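Local structure of protein Rv1364c/MT1410 (Mycobacterium tuberculosis, 3KE6) at residues Q255-L267 against V277-G289. The protein probably acts in sigma-factor regulation, joining an RsbU-like PP2C-type phosphatase domain that binds manganese to an RsbW-like anti-sigma-factor kinase domain. Numbering follows the deposited sequence.
Sequences QRRAPTPPLHITL and VRAQLREWLAEIG. With SO4 (sulfate ion), chain C.
Trp284 and Leu263 meet face-on: CB of Leu263 sits over the five-membered ring of the indole, 3.8 Å from its centroid and almost on the ring normal, a CH-pi contact. The opposite face of the ring is taken by CG1 of Ile288, one turn further along the same helix, so a broad flat residue suits a place between two aliphatic chains. With CG anti to its backbone N (chi1 -180°), Leu263 also swings CD2 against CD1 of Leu281, 3.5 Å away, the two side chains crossing at about a right angle. Further along the strand, CD1 of Leu267 packs on CG2 of Val277 at 3.8 Å, and Ile265 lies against the amide end of Gln280. At the other end, Thr260 turns its methyl CG2 to both Trp284 and CD1 of Ile288.

Strand 263-267 and the segment of helix 273-288 run nearly antiparallel, at 168°, with axes 9.8 Å apart. Strand 263-267 pairs with strand 322-328, where Trp284 touches Ala326 and Ile288 touches Leu328, which puts the helix on the sheet of the histidine kinase-like ATPase domain. The loop 257-262 joins strand 249-256 to strand 263-267, and probably links the phosphatase-like part to the kinase-like part.

Polar contacts fasten this loop. Trp284 NE1 donates to Pro261 O over 3.0 Å; the bond is nearly straight (165°), and the acceptor lies in the ring plane. Beyond it, Arg257 NH2 reaches Glu287 O at 3.0 Å from above the carbonyl plane, and NH1 adds a weak bond to that oxygen; NH1 also forms a salt bridge with Asp37. A long, branched cation can thus join both partners. Nearby, Gly289, with positive phi, ends the helix in a Schellman motif.

Across the helix, Arg278 and Arg282 hold a sulfate, probably from the crystallisation liquor, with Arg282 NE 2.6 Å from its O1.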
loop_
_atom_site.group_PDB
_atom_site.type_symbol
_atom_site.label_atom_id
_atom_site.label_comp_id
_atom_site.label_asym_id
_atom_site.label_seq_id
_atom_site.Cartn_x
_atom_site.Cartn_y
_atom_site.Cartn_z
ATOM N N GLN A 255 7.698 2.964 4.578
ATOM C CA GLN A 255 8.315 3.483 5.781
ATOM C C GLN A 255 7.363 3.223 6.916
ATOM O O GLN A 255 6.158 3.441 6.791
ATOM C CB GLN A 255 8.584 4.976 5.662
ATOM C CG GLN A 255 8.957 5.631 6.975
ATOM C CD GLN A 255 9.285 7.110 6.846
ATOM O OE1 GLN A 255 10.381 7.540 7.189
ATOM N NE2 GLN A 255 8.327 7.897 6.376
ATOM N N ARG A 256 7.908 2.766 8.031
ATOM C CA ARG A 256 7.115 2.602 9.233
ATOM C C ARG A 256 6.851 3.980 9.825
ATOM O O ARG A 256 7.734 4.843 9.813
ATOM C CB ARG A 256 7.837 1.699 10.234
ATOM C CG ARG A 256 6.919 1.099 11.274
ATOM C CD ARG A 256 7.628 0.159 12.234
ATOM N NE ARG A 256 6.691 -0.324 13.249
ATOM C CZ ARG A 256 6.895 -0.365 14.570
ATOM N NH1 ARG A 256 5.923 -0.837 15.345
ATOM N NH2 ARG A 256 8.049 0.020 15.128
ATOM N N ARG A 257 5.641 4.174 10.339
ATOM C CA ARG A 257 5.241 5.429 10.990
ATOM C C ARG A 257 4.450 5.149 12.249
ATOM O O ARG A 257 3.871 4.064 12.403
ATOM C CB ARG A 257 4.350 6.233 10.056
ATOM C CG ARG A 257 3.196 5.391 9.513
ATOM C CD ARG A 257 2.259 6.195 8.702
ATOM N NE ARG A 257 1.596 7.222 9.492
ATOM C CZ ARG A 257 1.047 8.318 8.980
ATOM N NH1 ARG A 257 1.072 8.542 7.669
ATOM N NH2 ARG A 257 0.473 9.196 9.787
ATOM N N ALA A 258 4.418 6.140 13.138
ATOM C CA ALA A 258 3.453 6.164 14.249
ATOM C C ALA A 258 2.022 6.385 13.708
ATOM O O ALA A 258 1.786 7.292 12.914
ATOM C CB ALA A 258 3.806 7.249 15.223
ATOM N N PRO A 259 1.064 5.571 14.151
ATOM C CA PRO A 259 -0.332 5.752 13.699
ATOM C C PRO A 259 -0.988 7.053 14.145
ATOM O O PRO A 259 -0.846 7.485 15.288
ATOM C CB PRO A 259 -1.064 4.555 14.314
ATOM C CG PRO A 259 -0.241 4.176 15.499
ATOM C CD PRO A 259 1.188 4.434 15.079
ATOM N N THR A 260 -1.660 7.699 13.213
ATOM C CA THR A 260 -2.537 8.798 13.533
ATOM C C THR A 260 -3.660 8.290 14.462
ATOM O O THR A 260 -4.347 7.301 14.159
ATOM C CB THR A 260 -3.149 9.364 12.222
ATOM O OG1 THR A 260 -2.098 9.869 11.390
ATOM C CG2 THR A 260 -4.165 10.457 12.483
ATOM N N PRO A 261 -3.872 8.969 15.588
ATOM C CA PRO A 261 -4.994 8.548 16.412
ATOM C C PRO A 261 -6.343 8.641 15.670
ATOM O O PRO A 261 -6.449 9.350 14.669
ATOM C CB PRO A 261 -4.950 9.542 17.573
ATOM C CG PRO A 261 -4.221 10.680 17.054
ATOM C CD PRO A 261 -3.195 10.138 16.164
ATOM N N PRO A 262 -7.361 7.919 16.146
ATOM C CA PRO A 262 -8.709 8.022 15.539
ATOM C C PRO A 262 -9.366 9.403 15.696
ATOM O O PRO A 262 -9.008 10.147 16.551
ATOM C CB PRO A 262 -9.526 6.970 16.284
ATOM C CG PRO A 262 -8.553 6.121 16.981
ATOM C CD PRO A 262 -7.311 6.936 17.229
ATOM N N LEU A 263 -10.327 9.711 14.859
ATOM C CA LEU A 263 -11.043 10.944 14.930
ATOM C C LEU A 263 -12.355 10.756 15.702
ATOM O O LEU A 263 -13.111 9.772 15.469
ATOM C CB LEU A 263 -11.355 11.442 13.521
ATOM C CG LEU A 263 -12.114 12.767 13.447
ATOM C CD1 LEU A 263 -11.254 13.904 14.039
ATOM C CD2 LEU A 263 -12.474 13.078 12.049
ATOM N N HIS A 264 -12.606 11.703 16.608
ATOM C CA HIS A 264 -13.861 11.756 17.351
ATOM C C HIS A 264 -14.273 13.178 17.618
ATOM O O HIS A 264 -13.500 13.940 18.175
ATOM C CB HIS A 264 -13.764 11.109 18.717
ATOM C CG HIS A 264 -14.758 11.676 19.689
ATOM N ND1 HIS A 264 -16.005 11.120 19.889
ATOM C CD2 HIS A 264 -14.707 12.777 20.477
ATOM C CE1 HIS A 264 -16.668 11.838 20.774
ATOM N NE2 HIS A 264 -15.901 12.848 21.150
ATOM N N ILE A 265 -15.496 13.538 17.251
ATOM C CA ILE A 265 -15.996 14.894 17.460
ATOM C C ILE A 265 -17.398 14.777 17.979
ATOM O O ILE A 265 -18.164 13.953 17.472
ATOM C CB ILE A 265 -16.128 15.680 16.141
ATOM C CG1 ILE A 265 -14.912 15.509 15.248
ATOM C CG2 ILE A 265 -16.367 17.150 16.420
ATOM C CD1 ILE A 265 -15.160 16.010 13.823
ATOM N N THR A 266 -17.745 15.630 18.930
ATOM C CA THR A 266 -19.089 15.702 19.488
ATOM C C THR A 266 -19.546 17.152 19.320
ATOM O O THR A 266 -18.977 18.044 19.943
ATOM C CB THR A 266 -19.078 15.255 20.989
ATOM O OG1 THR A 266 -18.668 13.896 21.056
ATOM C CG2 THR A 266 -20.435 15.338 21.649
ATOM N N LEU A 267 -20.557 17.382 18.484
ATOM C CA LEU A 267 -20.987 18.731 18.092
ATOM C C LEU A 267 -22.445 19.013 18.358
ATOM O O LEU A 267 -23.254 18.113 18.463
ATOM C CB LEU A 267 -20.797 18.937 16.576
ATOM C CG LEU A 267 -19.366 19.014 16.062
ATOM C CD1 LEU A 267 -19.319 19.788 14.776
ATOM C CD2 LEU A 267 -18.455 19.680 17.163
ATOM N N VAL A 277 -17.144 19.592 10.996
ATOM C CA VAL A 277 -16.712 18.224 10.705
ATOM C C VAL A 277 -15.819 18.114 9.453
ATOM O O VAL A 277 -14.703 17.607 9.549
ATOM C CB VAL A 277 -17.905 17.328 10.584
ATOM C CG1 VAL A 277 -17.498 15.927 10.130
ATOM C CG2 VAL A 277 -18.648 17.351 11.942
ATOM N N ARG A 278 -16.272 18.614 8.309
ATOM C CA ARG A 278 -15.424 18.677 7.101
ATOM C C ARG A 278 -14.021 19.211 7.422
ATOM O O ARG A 278 -13.034 18.598 7.036
ATOM C CB ARG A 278 -16.051 19.561 6.008
ATOM C CG ARG A 278 -17.223 18.923 5.271
ATOM C CD ARG A 278 -17.596 19.654 3.955
ATOM N NE ARG A 278 -17.746 21.077 4.163
ATOM C CZ ARG A 278 -18.900 21.693 4.415
ATOM N NH1 ARG A 278 -18.918 23.004 4.598
ATOM N NH2 ARG A 278 -20.035 21.022 4.489
ATOM N N ALA A 279 -13.901 20.353 8.096
ATOM C CA ALA A 279 -12.532 20.887 8.310
ATOM C C ALA A 279 -11.669 19.824 8.990
ATOM O O ALA A 279 -10.609 19.444 8.495
ATOM C CB ALA A 279 -12.530 22.156 9.092
ATOM N N GLN A 280 -12.162 19.302 10.107
ATOM C CA GLN A 280 -11.414 18.338 10.893
ATOM C C GLN A 280 -11.190 17.040 10.179
ATOM O O GLN A 280 -10.124 16.464 10.264
ATOM C CB GLN A 280 -12.133 18.076 12.183
ATOM C CG GLN A 280 -12.012 19.196 13.148
ATOM C CD GLN A 280 -12.503 18.793 14.512
ATOM O OE1 GLN A 280 -12.058 17.771 15.062
ATOM N NE2 GLN A 280 -13.423 19.580 15.078
ATOM N N LEU A 281 -12.195 16.567 9.474
ATOM C CA LEU A 281 -12.030 15.372 8.652
ATOM C C LEU A 281 -10.929 15.506 7.580
ATOM O O LEU A 281 -10.171 14.553 7.318
ATOM C CB LEU A 281 -13.356 15.023 8.002
ATOM C CG LEU A 281 -13.645 13.578 7.604
ATOM C CD1 LEU A 281 -13.172 12.588 8.667
ATOM C CD2 LEU A 281 -15.179 13.495 7.386
ATOM N N ARG A 282 -10.831 16.682 6.970
ATOM C CA ARG A 282 -9.739 16.972 6.067
ATOM C C ARG A 282 -8.382 16.957 6.773
ATOM O O ARG A 282 -7.458 16.308 6.286
ATOM C CB ARG A 282 -9.944 18.311 5.344
ATOM C CG ARG A 282 -10.627 18.145 4.033
ATOM C CD ARG A 282 -10.568 19.334 3.103
ATOM N NE ARG A 282 -11.746 19.176 2.273
ATOM C CZ ARG A 282 -11.829 18.449 1.161
ATOM N NH1 ARG A 282 -12.984 18.362 0.521
ATOM N NH2 ARG A 282 -10.795 17.827 0.659
ATOM N N GLU A 283 -8.236 17.654 7.901
ATOM C CA GLU A 283 -6.972 17.577 8.614
ATOM C C GLU A 283 -6.602 16.115 8.787
ATOM O O GLU A 283 -5.539 15.669 8.377
ATOM C CB GLU A 283 -7.056 18.179 10.016
ATOM C CG GLU A 283 -7.169 19.662 10.083
ATOM C CD GLU A 283 -6.880 20.219 11.492
ATOM O OE1 GLU A 283 -6.256 19.495 12.315
ATOM O OE2 GLU A 283 -7.241 21.398 11.759
ATOM N N TRP A 284 -7.517 15.393 9.415
ATOM C CA TRP A 284 -7.313 14.016 9.805
ATOM C C TRP A 284 -6.862 13.145 8.648
ATOM O O TRP A 284 -5.901 12.392 8.794
ATOM C CB TRP A 284 -8.611 13.448 10.399
ATOM C CG TRP A 284 -8.436 12.093 10.957
ATOM C CD1 TRP A 284 -7.726 11.745 12.073
ATOM C CD2 TRP A 284 -8.975 10.884 10.424
ATOM N NE1 TRP A 284 -7.797 10.390 12.254
ATOM C CE2 TRP A 284 -8.565 9.847 11.250
ATOM C CE3 TRP A 284 -9.768 10.585 9.297
ATOM C CZ2 TRP A 284 -8.890 8.524 10.988
ATOM C CZ3 TRP A 284 -10.100 9.275 9.036
ATOM C CH2 TRP A 284 -9.670 8.260 9.877
ATOM N N LEU A 285 -7.551 13.256 7.505
ATOM C CA LEU A 285 -7.262 12.382 6.360
ATOM C C LEU A 285 -5.933 12.756 5.707
ATOM O O LEU A 285 -5.266 11.907 5.114
ATOM C CB LEU A 285 -8.372 12.414 5.325
ATOM C CG LEU A 285 -9.676 11.771 5.751
ATOM C CD1 LEU A 285 -10.804 12.309 4.912
ATOM C CD2 LEU A 285 -9.589 10.272 5.613
ATOM N N ALA A 286 -5.545 14.010 5.843
ATOM C CA ALA A 286 -4.206 14.435 5.418
ATOM C C ALA A 286 -3.146 13.748 6.291
ATOM O O ALA A 286 -2.138 13.296 5.784
ATOM C CB ALA A 286 -4.060 15.985 5.469
ATOM N N GLU A 287 -3.371 13.688 7.599
ATOM C CA GLU A 287 -2.428 13.042 8.523
ATOM C C GLU A 287 -2.365 11.566 8.196
ATOM O O GLU A 287 -1.294 11.004 8.115
ATOM C CB GLU A 287 -2.861 13.237 9.991
ATOM C CG GLU A 287 -2.426 14.557 10.609
ATOM C CD GLU A 287 -3.134 14.882 11.939
ATOM O OE1 GLU A 287 -2.426 15.010 12.973
ATOM O OE2 GLU A 287 -4.385 15.029 11.958
ATOM N N ILE A 288 -3.529 10.956 7.986
ATOM C CA ILE A 288 -3.604 9.565 7.563
ATOM C C ILE A 288 -2.799 9.308 6.293
ATOM O O ILE A 288 -2.222 8.231 6.146
ATOM C CB ILE A 288 -5.070 9.140 7.238
ATOM C CG1 ILE A 288 -5.930 9.095 8.496
ATOM C CG2 ILE A 288 -5.122 7.802 6.576
ATOM C CD1 ILE A 288 -5.176 8.695 9.694
ATOM N N GLY A 289 -2.821 10.272 5.366
ATOM C CA GLY A 289 -2.104 10.181 4.090
ATOM C C GLY A 289 -2.941 9.735 2.893
ATOM O O GLY A 289 -2.409 9.215 1.916
HETATM S S SO4 C . -14.684 21.600 1.809
HETATM O O1 SO4 C . -13.439 21.206 2.386
HETATM O O2 SO4 C . -15.571 22.049 2.856
HETATM O O3 SO4 C . -14.431 22.681 0.892
HETATM O O4 SO4 C . -15.326 20.512 1.125
#